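Local coordinates for protein beta-lactamase Rm3 (Uncultured bacterium, PDB 5IQK) that hydrolyses the beta-lactam ring of antibiotics as a zinc-dependent subclass B3 metallo-beta-lactamase, a resistance enzyme from an uncultured bacterium, at residues A[8-13]-A[29-34]; A[15-20]-A[228-233]; A[150-155]-A[209-214]; A[178-183]-A[220-225]. All coordinates share one frame; numbering follows the deposited sequence.

Contact 1: residues A[8-13]-A[29-34]; sequences ATWNAD and KGLSSV
Trp10 and Leu31 meet with their side chains at a slant, near the zinc-binding face of this metallo-beta-lactamase. Contact begins at the root of the tryptophan: CB of Trp10 lies 3.8 Å from CG of Leu31. Further out, Leu31 CD2 comes within 4.1 Å of Trp10 CE3, approaching the indole obliquely, neither squarely over the ring nor in its plane. Trp10 has CG opposite its own carbonyl carbon (chi1 -74°), which directs the indole past the leucine branch.

The backbones fix this pairing. Gly30 has no side chain, and its CA can lie 3.8 Å from Trp10 CA; a beta carbon on Gly30 would stand about 2.6 Å from that Trp10 CA, a clash. Gly30 N donates to Trp10 O at 2.9 Å, a moderately bent bond (138° at the hydrogen). Lys29 N to Ala12 O is straighter, 157° at 2.8 Å. Beside it the CB atoms of Ala12 and Lys29 touch at 3.8 Å. Bends at chi2 and chi3 lead the lysine chain alongside Ala12 and Asp13, bringing its CE to 3.3 Å from Asp13 O, while NZ is hydrogen-bonded to Gln14. The carboxylate of Asp13 has a different partner, a salt bridge to Lys55.

The contact thus fastens the C-terminal end of helix 5-10 to the loop between strands 23-25 and 34-36. Trp10 and Leu31 both also touch Asp81 of helix 80-83, the indole meets the zinc ligand His223 edge-to-face, and Ser32 OG is hydrogen-bonded to Ser221 O of strand 218-221.

Contact 2: residues A[15-20]-A[228-233]; sequences APFRLF and QLWQRL
Phe17 stands at the centre of an apolar strand-on-helix interface of the metallo-beta-lactamase fold, where edge strand 17-20 faces the start of helix 229-239. The two short segments run nearly perpendicular, 95° between their directions, with axes 11.6 Å apart, so large side chains must span the separation. Leu233 supplies a CH-pi contact: its CD1 sits 3.7 Å from the Phe17 ring centroid and only 9° off the normal, practically over the middle of one face. The phenylalanine reaches this methyl with CG placed between its backbone N and carbonyl carbon (chi1 55°).

Two more helix residues meet the far end of the ring. Leu229 CD2 approaches Phe17 CZ at the edge, near the ring plane, at 4.2 Å. Trp230 turns its own edge to the phenylalanine, with CZ3 3.9 Å from Phe17 CE2; the two side chains are roughly at right angles. Deeper in, Leu19 CD2 touches Leu229 CD1 at 4.2 Å. Leu19 belongs to a classic beta bulge, in which it and Phe20 both face Thr23.

Tyr25 of the adjoining strand 23-25 meets the rings of both Phe17 and Trp230, while Trp230 NE1 is hydrogen-bonded to Lys29 O, tying the helix to the loop that follows that strand.

Contact 3: residues A[150-155]-A[209-214]; sequences HATPGH and ETLEKL. With ZN (zinc ion), chain C.
His150 lies near the end of strand 145-151, in the five-stranded sheet of the alpha-beta/beta-alpha metallo-beta-lactamase sandwich, and its side chain packs against the last turn of helix 200-212 and the residues after it. Leu214 CD2 covers one face of the imidazole, 3.9 Å from the centroid and 18° off the ring normal, displaced toward the rim where it is 3.7 Å from His150 CE1. The ring's NE2 is hydrogen-bonded to Thr163 OG1 of the next strand, which helps set its rotation, while His150 CB approaches Thr210 CG2 at 4.3 Å.

Beyond Ala151, whose side chain turns from the helix, Thr152 divides its two branches. With OG1 between the backbone N and the carbonyl carbon (chi1 58°), CG2 is left to face the helix: it meets Leu211 CG at 3.9 Å, the side chains nearly perpendicular, and Thr210 CG2 at 4.2 Å. The buried OG1 is satisfied by Ser161 OG, and Thr210 OG1 by His206 O within its own helix. No hydrogen bond crosses between the segments; methyl and CH-pi contacts carry the interface.

Past Pro153 and Gly154 the chain reaches the active site. His155 ND1 is held by Asn182 O, and on the other side of the ring NE2 binds zinc at 2.0 Å, joined on that metal by His77, His79, water 2 at 1.9 Å from the ion and, as a long and weaker ligand, water 1 at 2.6 Å.

Contact 4: residues A[178-183]-A[220-225]; sequences ADSINA and ISAHPE. With ZN (zinc ion), chain D.
Ser180 OG and water 1 form the shortest polar bond here, 2.6 Å, and the same water is a long 2.4 Å from the zinc ion of chain D. Ser180 carries OG opposite its carbonyl carbon (chi1 -59°), which also sets that oxygen at the imidazole edge of His223, near its plane and 3.4 Å from CD2. His223 NE2 binds the zinc ion at 2.0 Å; Asp81, His82 and water 2 are the other ligands. Ser221 OG reinforces the histidine turn by donating to His223 O at 2.7 Å, from well above the carbonyl plane.

Behind the site the backbones pair. Ala178 O accepts a hydrogen bond from Ala222 N, just past the end of strand 218-221, at 2.9 Å, and has a weaker CA-H...O contact from Ser221 CA at 3.5 Å. Ala178 N in turn donates to Ile220 O at 2.9 Å, so Ala178 and Ser221 form a parallel bridge where both strands run out into zinc-site loops. Past the bridge, Ala222 CB packs beside the Ser180 backbone.

Asp179 acts in the second shell: OD1 is hydrogen-bonded to ND1 of the zinc ligand His77 and takes a weak bond from Ser180 N, probably steadying that imidazole.

The bridge joins strand 171-178 to the outermost strand 218-221. Ala178 and Ser221 both touch Tyr253 of helix 249-269, Ala178 also packs on Leu211 of helix 200-212, and Pro224 leads on to helix 229-239.

How the contacts relate
From the N terminus, residues 8-13 and 15-20 leave for different partners. Contact 1 closes a short loop round strands 17-20 and 23-25, whereas contact 2 waits more than 200 residues for helix 229-239; the two cross along the chain and touch where the loop after strand 23-25 meets that helix. Contacts 3 and 4 lie wholly inside the long loop of contact 2 and cross each other, both working on the five-stranded sheet. Contact 3 attaches helix 200-212, contact 4 the final strand. Waters 1 and 2 belong to both, while Ser32 and Ser221 bring contact 1 against contact 4, linking the two sheets beside the zinc pair.

Contact 1: residues A[8-13]-A[29-34]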
loop_
_atom_site.group_PDB
_atom_site.type_symbol
_atom_site.label_atom_id
_atom_site.label_comp_id
_atom_site.label_asym_id
_atom_site.label_seq_id
_atom_site.Cartn_x
_atom_site.Cartn_y
_atom_site.Cartn_z
ATOM N N ALA A 8 14.517 -9.657 -4.454
ATOM C CA ALA A 8 15.052 -9.225 -5.757
ATOM C C ALA A 8 13.934 -9.090 -6.786
ATOM O O ALA A 8 13.905 -8.138 -7.573
ATOM C CB ALA A 8 16.113 -10.196 -6.257
ATOM N N THR A 9 13.023 -10.055 -6.792
ATOM C CA THR A 9 11.866 -10.010 -7.683
ATOM C C THR A 9 10.930 -8.854 -7.350
ATOM O O THR A 9 10.529 -8.097 -8.232
ATOM C CB THR A 9 11.071 -11.330 -7.637
ATOM O OG1 THR A 9 11.886 -12.374 -8.167
ATOM C CG2 THR A 9 9.809 -11.230 -8.484
ATOM N N TRP A 10 10.583 -8.721 -6.078
ATOM C CA TRP A 10 9.688 -7.644 -5.653
ATOM C C TRP A 10 10.252 -6.258 -5.981
ATOM O O TRP A 10 9.493 -5.341 -6.316
ATOM C CB TRP A 10 9.410 -7.748 -4.157
ATOM C CG TRP A 10 8.468 -8.891 -3.787
ATOM C CD1 TRP A 10 7.861 -9.770 -4.638
ATOM C CD2 TRP A 10 8.046 -9.251 -2.467
ATOM N NE1 TRP A 10 7.081 -10.667 -3.919
ATOM C CE2 TRP A 10 7.175 -10.357 -2.587
ATOM C CE3 TRP A 10 8.335 -8.756 -1.196
ATOM C CZ2 TRP A 10 6.585 -10.970 -1.476
ATOM C CZ3 TRP A 10 7.745 -9.364 -0.094
ATOM C CH2 TRP A 10 6.877 -10.450 -0.245
ATOM N N ASN A 11 11.567 -6.097 -5.856
ATOM C CA ASN A 11 12.187 -4.778 -6.027
ATOM C C ASN A 11 12.656 -4.470 -7.449
ATOM O O ASN A 11 13.292 -3.445 -7.670
ATOM C CB ASN A 11 13.381 -4.629 -5.075
ATOM C CG ASN A 11 13.791 -3.177 -4.863
ATOM O OD1 ASN A 11 12.953 -2.315 -4.618
ATOM N ND2 ASN A 11 15.086 -2.907 -4.972
ATOM N N ALA A 12 12.345 -5.341 -8.401
ATOM C CA ALA A 12 12.795 -5.154 -9.787
ATOM C C ALA A 12 12.282 -3.841 -10.379
ATOM O O ALA A 12 11.183 -3.388 -10.061
ATOM C CB ALA A 12 12.356 -6.323 -10.645
ATOM N N ASP A 13 13.101 -3.240 -11.232
ATOM C CA ASP A 13 12.753 -1.989 -11.898
ATOM C C ASP A 13 11.394 -2.023 -12.565
ATOM O O ASP A 13 11.042 -2.989 -13.244
ATOM C CB ASP A 13 13.779 -1.646 -12.977
ATOM C CG ASP A 13 15.115 -1.245 -12.417
ATOM O OD1 ASP A 13 15.246 -1.097 -11.185
ATOM O OD2 ASP A 13 16.042 -1.060 -13.235
ATOM N N LYS A 29 8.410 -3.695 -9.620
ATOM C CA LYS A 29 7.639 -4.760 -10.250
ATOM C C LYS A 29 6.728 -5.503 -9.256
ATOM O O LYS A 29 5.676 -6.015 -9.640
ATOM C CB LYS A 29 8.567 -5.755 -10.938
ATOM C CG LYS A 29 7.898 -6.518 -12.064
ATOM C CD LYS A 29 7.565 -5.605 -13.224
ATOM C CE LYS A 29 8.798 -5.290 -14.068
ATOM N NZ LYS A 29 8.518 -4.328 -15.164
ATOM N N GLY A 30 7.132 -5.577 -7.995
ATOM C CA GLY A 30 6.372 -6.370 -7.033
ATOM C C GLY A 30 5.896 -5.619 -5.808
ATOM O O GLY A 30 5.292 -6.226 -4.915
ATOM N N LEU A 31 6.160 -4.308 -5.765
ATOM C CA LEU A 31 5.805 -3.456 -4.622
ATOM C C LEU A 31 5.338 -2.089 -5.108
ATOM O O LEU A 31 6.085 -1.401 -5.805
ATOM C CB LEU A 31 7.007 -3.284 -3.694
ATOM C CG LEU A 31 7.597 -4.558 -3.086
ATOM C CD1 LEU A 31 8.936 -4.244 -2.437
ATOM C CD2 LEU A 31 6.620 -5.146 -2.080
ATOM N N SER A 32 4.134 -1.666 -4.715
ATOM C CA SER A 32 3.590 -0.420 -5.249
ATOM C C SER A 32 4.074 0.796 -4.478
ATOM O O SER A 32 4.372 0.727 -3.289
ATOM C CB SER A 32 2.056 -0.446 -5.255
ATOM O OG SER A 32 1.569 -1.474 -6.112
ATOM N N SER A 33 4.198 1.896 -5.202
ATOM C CA SER A 33 4.348 3.220 -4.621
ATOM C C SER A 33 3.606 4.153 -5.563
ATOM O O SER A 33 3.699 3.993 -6.778
ATOM C CB SER A 33 5.818 3.620 -4.478
ATOM O OG SER A 33 5.919 4.905 -3.867
ATOM N N VAL A 34 2.844 5.095 -5.019
ATOM C CA VAL A 34 1.979 5.932 -5.842
ATOM C C VAL A 34 2.185 7.412 -5.500
ATOM O O VAL A 34 2.232 7.788 -4.322
ATOM C CB VAL A 34 0.479 5.538 -5.657
ATOM C CG1 VAL A 34 -0.458 6.580 -6.286
ATOM C CG2 VAL A 34 0.216 4.158 -6.260
#

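Contact 2: residues A[15-20]-A[228-233]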
loop_
_atom_site.group_PDB
_atom_site.type_symbol
_atom_site.label_atom_id
_atom_site.label_comp_id
_atom_site.label_asym_id
_atom_site.label_seq_id
_atom_site.Cartn_x
_atom_site.Cartn_y
_atom_site.Cartn_z
ATOM N N ALA A 15 9.455 1.016 -14.951
ATOM C CA ALA A 15 9.366 2.390 -15.447
ATOM C C ALA A 15 8.073 3.050 -14.954
ATOM O O ALA A 15 7.001 2.458 -15.055
ATOM C CB ALA A 15 9.443 2.406 -16.968
ATOM N N PRO A 16 8.167 4.278 -14.412
ATOM C CA PRO A 16 6.980 4.947 -13.860
ATOM C C PRO A 16 5.999 5.402 -14.942
ATOM O O PRO A 16 6.406 5.600 -16.081
ATOM C CB PRO A 16 7.573 6.146 -13.123
ATOM C CG PRO A 16 8.804 6.475 -13.908
ATOM C CD PRO A 16 9.357 5.147 -14.364
ATOM N N PHE A 17 4.726 5.559 -14.587
ATOM C CA PHE A 17 3.694 5.935 -15.553
ATOM C C PHE A 17 2.491 6.606 -14.892
ATOM O O PHE A 17 2.208 6.410 -13.706
ATOM C CB PHE A 17 3.213 4.708 -16.345
ATOM C CG PHE A 17 2.725 3.570 -15.480
ATOM C CD1 PHE A 17 1.370 3.397 -15.232
ATOM C CD2 PHE A 17 3.621 2.669 -14.934
ATOM C CE1 PHE A 17 0.918 2.352 -14.435
ATOM C CE2 PHE A 17 3.178 1.631 -14.143
ATOM C CZ PHE A 17 1.827 1.475 -13.895
ATOM N N ARG A 18 1.719 7.312 -15.674
ATOM C CA ARG A 18 0.535 7.919 -15.181
ATOM C C ARG A 18 -0.604 6.950 -15.152
ATOM O O ARG A 18 -0.807 6.190 -16.050
ATOM C CB ARG A 18 0.144 9.108 -16.060
ATOM C CG ARG A 18 -1.215 9.671 -15.757
ATOM C CD ARG A 18 -1.631 10.676 -16.820
ATOM N NE ARG A 18 -1.936 11.995 -16.306
ATOM C CZ ARG A 18 -2.109 13.035 -17.075
ATOM N NH1 ARG A 18 -2.016 12.885 -18.375
ATOM N NH2 ARG A 18 -2.404 14.209 -16.571
ATOM N N LEU A 19 -1.366 6.987 -14.084
ATOM C CA LEU A 19 -2.532 6.123 -13.956
ATOM C C LEU A 19 -3.776 6.833 -14.441
ATOM O O LEU A 19 -4.419 6.408 -15.403
ATOM C CB LEU A 19 -2.709 5.680 -12.509
ATOM C CG LEU A 19 -1.707 4.631 -12.073
ATOM C CD1 LEU A 19 -1.613 4.635 -10.551
ATOM C CD2 LEU A 19 -2.157 3.275 -12.595
ATOM N N PHE A 20 -4.107 7.921 -13.753
ATOM C CA PHE A 20 -5.217 8.781 -14.126
ATOM C C PHE A 20 -5.014 10.156 -13.514
ATOM O O PHE A 20 -4.759 10.273 -12.319
ATOM C CB PHE A 20 -6.553 8.190 -13.680
ATOM C CG PHE A 20 -7.739 8.962 -14.176
ATOM C CD1 PHE A 20 -8.393 9.865 -13.349
ATOM C CD2 PHE A 20 -8.185 8.807 -15.477
ATOM C CE1 PHE A 20 -9.481 10.586 -13.807
ATOM C CE2 PHE A 20 -9.270 9.531 -15.947
ATOM C CZ PHE A 20 -9.918 10.421 -15.113
ATOM N N GLN A 228 -3.749 -6.958 -10.885
ATOM C CA GLN A 228 -3.446 -7.169 -12.311
ATOM C C GLN A 228 -2.880 -5.918 -12.983
ATOM O O GLN A 228 -3.214 -5.608 -14.145
ATOM C CB GLN A 228 -4.693 -7.627 -13.075
ATOM C CG GLN A 228 -5.325 -8.911 -12.528
ATOM C CD GLN A 228 -6.251 -8.625 -11.360
ATOM O OE1 GLN A 228 -7.033 -7.673 -11.403
ATOM N NE2 GLN A 228 -6.158 -9.434 -10.302
ATOM N N LEU A 229 -2.011 -5.204 -12.273
ATOM C CA LEU A 229 -1.542 -3.912 -12.781
ATOM C C LEU A 229 -0.726 -4.062 -14.056
ATOM O O LEU A 229 -0.757 -3.167 -14.914
ATOM C CB LEU A 229 -0.724 -3.165 -11.727
ATOM C CG LEU A 229 -0.359 -1.716 -12.064
ATOM C CD1 LEU A 229 -1.609 -0.901 -12.379
ATOM C CD2 LEU A 229 0.418 -1.073 -10.928
ATOM N N TRP A 230 0.022 -5.155 -14.190
ATOM C CA TRP A 230 0.874 -5.282 -15.375
ATOM C C TRP A 230 0.080 -5.695 -16.609
ATOM O O TRP A 230 0.426 -5.290 -17.725
ATOM C CB TRP A 230 2.042 -6.239 -15.092
ATOM C CG TRP A 230 2.786 -5.848 -13.854
ATOM C CD1 TRP A 230 3.237 -6.687 -12.867
ATOM C CD2 TRP A 230 3.115 -4.508 -13.423
ATOM N NE1 TRP A 230 3.841 -5.957 -11.870
ATOM C CE2 TRP A 230 3.776 -4.624 -12.181
ATOM C CE3 TRP A 230 2.930 -3.227 -13.977
ATOM C CZ2 TRP A 230 4.247 -3.511 -11.478
ATOM C CZ3 TRP A 230 3.394 -2.124 -13.276
ATOM C CH2 TRP A 230 4.047 -2.275 -12.037
ATOM N N GLN A 231 -1.001 -6.451 -16.430
ATOM C CA GLN A 231 -1.911 -6.703 -17.550
ATOM C C GLN A 231 -2.557 -5.385 -17.994
ATOM O O GLN A 231 -2.647 -5.080 -19.193
ATOM C CB GLN A 231 -3.004 -7.705 -17.191
ATOM C CG GLN A 231 -2.505 -9.132 -16.932
ATOM C CD GLN A 231 -2.165 -9.375 -15.474
ATOM O OE1 GLN A 231 -1.731 -8.470 -14.758
ATOM N NE2 GLN A 231 -2.370 -10.605 -15.022
ATOM N N ARG A 232 -3.021 -4.626 -17.009
ATOM C CA ARG A 232 -3.662 -3.326 -17.239
ATOM C C ARG A 232 -2.713 -2.349 -17.932
ATOM O O ARG A 232 -3.101 -1.672 -18.895
ATOM C CB ARG A 232 -4.139 -2.768 -15.888
ATOM C CG ARG A 232 -5.357 -3.521 -15.364
ATOM C CD ARG A 232 -5.607 -3.318 -13.870
ATOM N NE ARG A 232 -6.013 -1.979 -13.474
ATOM C CZ ARG A 232 -5.782 -1.476 -12.265
ATOM N NH1 ARG A 232 -5.131 -2.196 -11.355
ATOM N NH2 ARG A 232 -6.191 -0.262 -11.970
ATOM N N LEU A 233 -1.469 -2.286 -17.453
ATOM C CA LEU A 233 -0.442 -1.445 -18.076
ATOM C C LEU A 233 -0.193 -1.833 -19.526
ATOM O O LEU A 233 -0.117 -0.962 -20.392
ATOM C CB LEU A 233 0.877 -1.501 -17.301
ATOM C CG LEU A 233 2.032 -0.685 -17.903
ATOM C CD1 LEU A 233 1.678 0.813 -17.922
ATOM C CD2 LEU A 233 3.316 -0.900 -17.129
#

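Contact 3: residues A[150-155]-A[209-214]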
loop_
_atom_site.group_PDB
_atom_site.type_symbol
_atom_site.label_atom_id
_atom_site.label_comp_id
_atom_site.label_asym_id
_atom_site.label_seq_id
_atom_site.Cartn_x
_atom_site.Cartn_y
_atom_site.Cartn_z
ATOM N N HIS A 150 -8.790 4.371 5.494
ATOM C CA HIS A 150 -9.771 3.359 5.849
ATOM C C HIS A 150 -9.050 2.221 6.538
ATOM O O HIS A 150 -8.179 1.588 5.944
ATOM C CB HIS A 150 -10.515 2.850 4.615
ATOM C CG HIS A 150 -11.161 3.932 3.816
ATOM N ND1 HIS A 150 -12.465 4.331 4.018
ATOM C CD2 HIS A 150 -10.675 4.720 2.828
ATOM C CE1 HIS A 150 -12.756 5.310 3.181
ATOM N NE2 HIS A 150 -11.687 5.565 2.449
ATOM N N ALA A 151 -9.408 1.953 7.790
ATOM C CA ALA A 151 -8.768 0.847 8.505
ATOM C C ALA A 151 -9.071 -0.476 7.809
ATOM O O ALA A 151 -10.243 -0.836 7.651
ATOM C CB ALA A 151 -9.233 0.808 9.960
ATOM N N THR A 152 -8.023 -1.185 7.374
ATOM C CA THR A 152 -8.196 -2.506 6.754
ATOM C C THR A 152 -7.170 -3.527 7.255
ATOM O O THR A 152 -6.348 -4.045 6.499
ATOM C CB THR A 152 -8.127 -2.430 5.190
ATOM O OG1 THR A 152 -6.873 -1.873 4.763
ATOM C CG2 THR A 152 -9.284 -1.599 4.643
ATOM N N PRO A 153 -7.245 -3.846 8.541
ATOM C CA PRO A 153 -6.325 -4.828 9.131
ATOM C C PRO A 153 -6.667 -6.276 8.758
ATOM O O PRO A 153 -7.689 -6.545 8.109
ATOM C CB PRO A 153 -6.508 -4.603 10.637
ATOM C CG PRO A 153 -7.917 -4.169 10.763
ATOM C CD PRO A 153 -8.196 -3.313 9.535
ATOM N N GLY A 154 -5.813 -7.198 9.191
ATOM C CA GLY A 154 -6.014 -8.615 8.952
ATOM C C GLY A 154 -4.714 -9.272 8.529
ATOM O O GLY A 154 -4.224 -10.191 9.182
ATOM N N HIS A 155 -4.145 -8.789 7.429
ATOM C CA HIS A 155 -2.813 -9.203 7.013
ATOM C C HIS A 155 -1.807 -8.731 8.060
ATOM O O HIS A 155 -0.816 -9.419 8.333
ATOM C CB HIS A 155 -2.507 -8.645 5.611
ATOM C CG HIS A 155 -1.081 -8.780 5.181
ATOM N ND1 HIS A 155 -0.578 -9.926 4.599
ATOM C CD2 HIS A 155 -0.054 -7.894 5.205
ATOM C CE1 HIS A 155 0.700 -9.747 4.308
ATOM N NE2 HIS A 155 1.036 -8.515 4.649
ATOM N N GLU A 209 -15.493 -6.436 4.075
ATOM C CA GLU A 209 -16.710 -5.647 3.989
ATOM C C GLU A 209 -16.408 -4.206 3.590
ATOM O O GLU A 209 -17.106 -3.619 2.772
ATOM C CB GLU A 209 -17.420 -5.651 5.340
ATOM C CG GLU A 209 -17.966 -6.994 5.780
ATOM C CD GLU A 209 -18.278 -7.022 7.262
ATOM O OE1 GLU A 209 -18.172 -5.959 7.903
ATOM O OE2 GLU A 209 -18.669 -8.092 7.772
ATOM N N THR A 210 -15.366 -3.644 4.197
ATOM C CA THR A 210 -14.983 -2.256 3.966
ATOM C C THR A 210 -14.550 -2.030 2.527
ATOM O O THR A 210 -15.035 -1.121 1.846
ATOM C CB THR A 210 -13.831 -1.835 4.895
ATOM O OG1 THR A 210 -14.297 -1.799 6.247
ATOM C CG2 THR A 210 -13.304 -0.455 4.511
ATOM N N LEU A 211 -13.641 -2.873 2.065
ATOM C CA LEU A 211 -13.063 -2.679 0.748
ATOM C C LEU A 211 -14.073 -2.940 -0.361
ATOM O O LEU A 211 -14.085 -2.219 -1.366
ATOM C CB LEU A 211 -11.824 -3.563 0.568
ATOM C CG LEU A 211 -10.535 -3.052 1.229
ATOM C CD1 LEU A 211 -9.467 -4.132 1.246
ATOM C CD2 LEU A 211 -10.020 -1.815 0.480
ATOM N N GLU A 212 -14.950 -3.924 -0.176
ATOM C CA GLU A 212 -15.824 -4.317 -1.276
ATOM C C GLU A 212 -16.922 -3.296 -1.567
ATOM O O GLU A 212 -17.515 -3.319 -2.645
ATOM C CB GLU A 212 -16.469 -5.681 -1.008
ATOM C CG GLU A 212 -17.584 -5.653 0.024
ATOM C CD GLU A 212 -18.069 -7.047 0.387
ATOM O OE1 GLU A 212 -17.625 -8.014 -0.268
ATOM O OE2 GLU A 212 -18.890 -7.174 1.323
ATOM N N LYS A 213 -17.175 -2.373 -0.644
ATOM C CA LYS A 213 -18.200 -1.381 -0.922
ATOM C C LYS A 213 -17.652 0.038 -1.074
ATOM O O LYS A 213 -18.426 0.991 -1.169
ATOM C CB LYS A 213 -19.291 -1.406 0.152
ATOM C CG LYS A 213 -18.842 -1.154 1.570
ATOM C CD LYS A 213 -19.997 -1.394 2.540
ATOM C CE LYS A 213 -19.574 -1.190 3.990
ATOM N NZ LYS A 213 -19.017 0.171 4.240
ATOM N N LEU A 214 -16.332 0.177 -1.144
ATOM C CA LEU A 214 -15.720 1.457 -1.501
ATOM C C LEU A 214 -16.026 1.846 -2.937
ATOM O O LEU A 214 -15.948 1.005 -3.829
ATOM C CB LEU A 214 -14.199 1.407 -1.336
ATOM C CG LEU A 214 -13.518 1.535 0.017
ATOM C CD1 LEU A 214 -12.026 1.560 -0.216
ATOM C CD2 LEU A 214 -13.961 2.817 0.696
HETATM ZN ZN ZN C . 2.706 -7.338 4.480
HETATM O O HOH W 1 1.799 -7.545 2.080
HETATM O O HOH W 2 3.895 -7.799 3.075
#

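Contact 4: residues A[178-183]-A[220-225]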
loop_
_atom_site.group_PDB
_atom_site.type_symbol
_atom_site.label_atom_id
_atom_site.label_comp_id
_atom_site.label_asym_id
_atom_site.label_seq_id
_atom_site.Cartn_x
_atom_site.Cartn_y
_atom_site.Cartn_z
ATOM N N ALA A 178 -5.340 -0.086 -2.119
ATOM C CA ALA A 178 -5.792 -1.120 -1.188
ATOM C C ALA A 178 -4.615 -1.816 -0.546
ATOM O O ALA A 178 -3.692 -2.273 -1.221
ATOM C CB ALA A 178 -6.677 -2.131 -1.892
ATOM N N ASP A 179 -4.648 -1.889 0.775
ATOM C CA ASP A 179 -3.620 -2.614 1.482
ATOM C C ASP A 179 -3.730 -4.108 1.196
ATOM O O ASP A 179 -4.778 -4.603 0.769
ATOM C CB ASP A 179 -3.713 -2.365 2.989
ATOM C CG ASP A 179 -2.467 -2.831 3.721
ATOM O OD1 ASP A 179 -1.409 -2.993 3.048
ATOM O OD2 ASP A 179 -2.545 -3.050 4.939
ATOM N N SER A 180 -2.640 -4.819 1.438
ATOM C CA SER A 180 -2.668 -6.285 1.463
ATOM C C SER A 180 -3.736 -6.774 2.418
ATOM O O SER A 180 -3.832 -6.269 3.531
ATOM C CB SER A 180 -1.313 -6.840 1.908
ATOM O OG SER A 180 -0.283 -6.414 1.041
ATOM N N ILE A 181 -4.528 -7.751 1.980
ATOM C CA ILE A 181 -5.506 -8.419 2.837
ATOM C C ILE A 181 -5.384 -9.935 2.684
ATOM O O ILE A 181 -6.342 -10.678 2.926
ATOM C CB ILE A 181 -6.945 -7.976 2.512
ATOM C CG1 ILE A 181 -7.201 -8.070 1.012
ATOM C CG2 ILE A 181 -7.177 -6.551 2.995
ATOM C CD1 ILE A 181 -8.643 -7.839 0.625
ATOM N N ASN A 182 -4.196 -10.388 2.284
ATOM C CA ASN A 182 -3.972 -11.811 2.117
ATOM C C ASN A 182 -3.521 -12.458 3.428
ATOM O O ASN A 182 -2.610 -11.968 4.107
ATOM C CB ASN A 182 -2.967 -12.079 0.978
ATOM C CG ASN A 182 -1.603 -11.398 1.176
ATOM O OD1 ASN A 182 -1.494 -10.305 1.739
ATOM N ND2 ASN A 182 -0.557 -12.048 0.674
ATOM N N ALA A 183 -4.190 -13.553 3.780
ATOM C CA ALA A 183 -3.885 -14.300 4.997
ATOM C C ALA A 183 -2.648 -15.182 4.806
ATOM O O ALA A 183 -2.751 -16.406 4.599
ATOM C CB ALA A 183 -5.090 -15.148 5.422
ATOM N N ILE A 220 -5.172 0.439 -7.136
ATOM C CA ILE A 220 -3.790 0.001 -7.018
ATOM C C ILE A 220 -3.645 -0.793 -5.712
ATOM O O ILE A 220 -3.928 -0.274 -4.628
ATOM C CB ILE A 220 -2.792 1.169 -7.016
ATOM C CG1 ILE A 220 -2.989 2.071 -8.242
ATOM C CG2 ILE A 220 -1.364 0.635 -6.967
ATOM C CD1 ILE A 220 -3.888 3.267 -7.971
ATOM N N SER A 221 -3.231 -2.049 -5.809
ATOM C CA SER A 221 -2.991 -2.854 -4.603
ATOM C C SER A 221 -1.532 -2.751 -4.158
ATOM O O SER A 221 -0.634 -2.612 -4.989
ATOM C CB SER A 221 -3.361 -4.323 -4.848
ATOM O OG SER A 221 -2.766 -4.774 -6.051
ATOM N N ALA A 222 -1.305 -2.848 -2.849
ATOM C CA ALA A 222 0.028 -2.705 -2.266
ATOM C C ALA A 222 1.036 -3.626 -2.955
ATOM O O ALA A 222 2.176 -3.231 -3.206
ATOM C CB ALA A 222 -0.024 -2.983 -0.760
ATOM N N HIS A 223 0.605 -4.844 -3.278
ATOM C CA HIS A 223 1.366 -5.695 -4.200
ATOM C C HIS A 223 0.649 -5.623 -5.546
ATOM O O HIS A 223 -0.471 -6.123 -5.667
ATOM C CB HIS A 223 1.458 -7.146 -3.678
ATOM C CG HIS A 223 2.388 -7.314 -2.518
ATOM N ND1 HIS A 223 3.627 -7.912 -2.630
ATOM C CD2 HIS A 223 2.254 -6.971 -1.216
ATOM C CE1 HIS A 223 4.224 -7.909 -1.452
ATOM N NE2 HIS A 223 3.403 -7.359 -0.572
ATOM N N PRO A 224 1.269 -4.966 -6.554
ATOM C CA PRO A 224 0.555 -4.563 -7.776
ATOM C C PRO A 224 -0.076 -5.721 -8.562
ATOM O O PRO A 224 -1.158 -5.523 -9.100
ATOM C CB PRO A 224 1.642 -3.854 -8.610
ATOM C CG PRO A 224 2.940 -4.335 -8.060
ATOM C CD PRO A 224 2.684 -4.560 -6.590
ATOM N N GLU A 225 0.550 -6.897 -8.617
ATOM C CA GLU A 225 -0.031 -7.996 -9.382
ATOM C C GLU A 225 -1.366 -8.460 -8.795
ATOM O O GLU A 225 -2.152 -9.096 -9.492
ATOM C CB GLU A 225 0.934 -9.188 -9.473
ATOM C CG GLU A 225 2.336 -8.915 -8.966
ATOM C CD GLU A 225 2.400 -8.821 -7.451
ATOM O OE1 GLU A 225 2.963 -7.829 -6.946
ATOM O OE2 GLU A 225 1.885 -9.734 -6.768
HETATM ZN ZN ZN D . 3.870 -6.689 1.284
HETATM O O HOH W 1 1.799 -7.545 2.080
HETATM O O HOH W 2 3.895 -7.799 3.075
#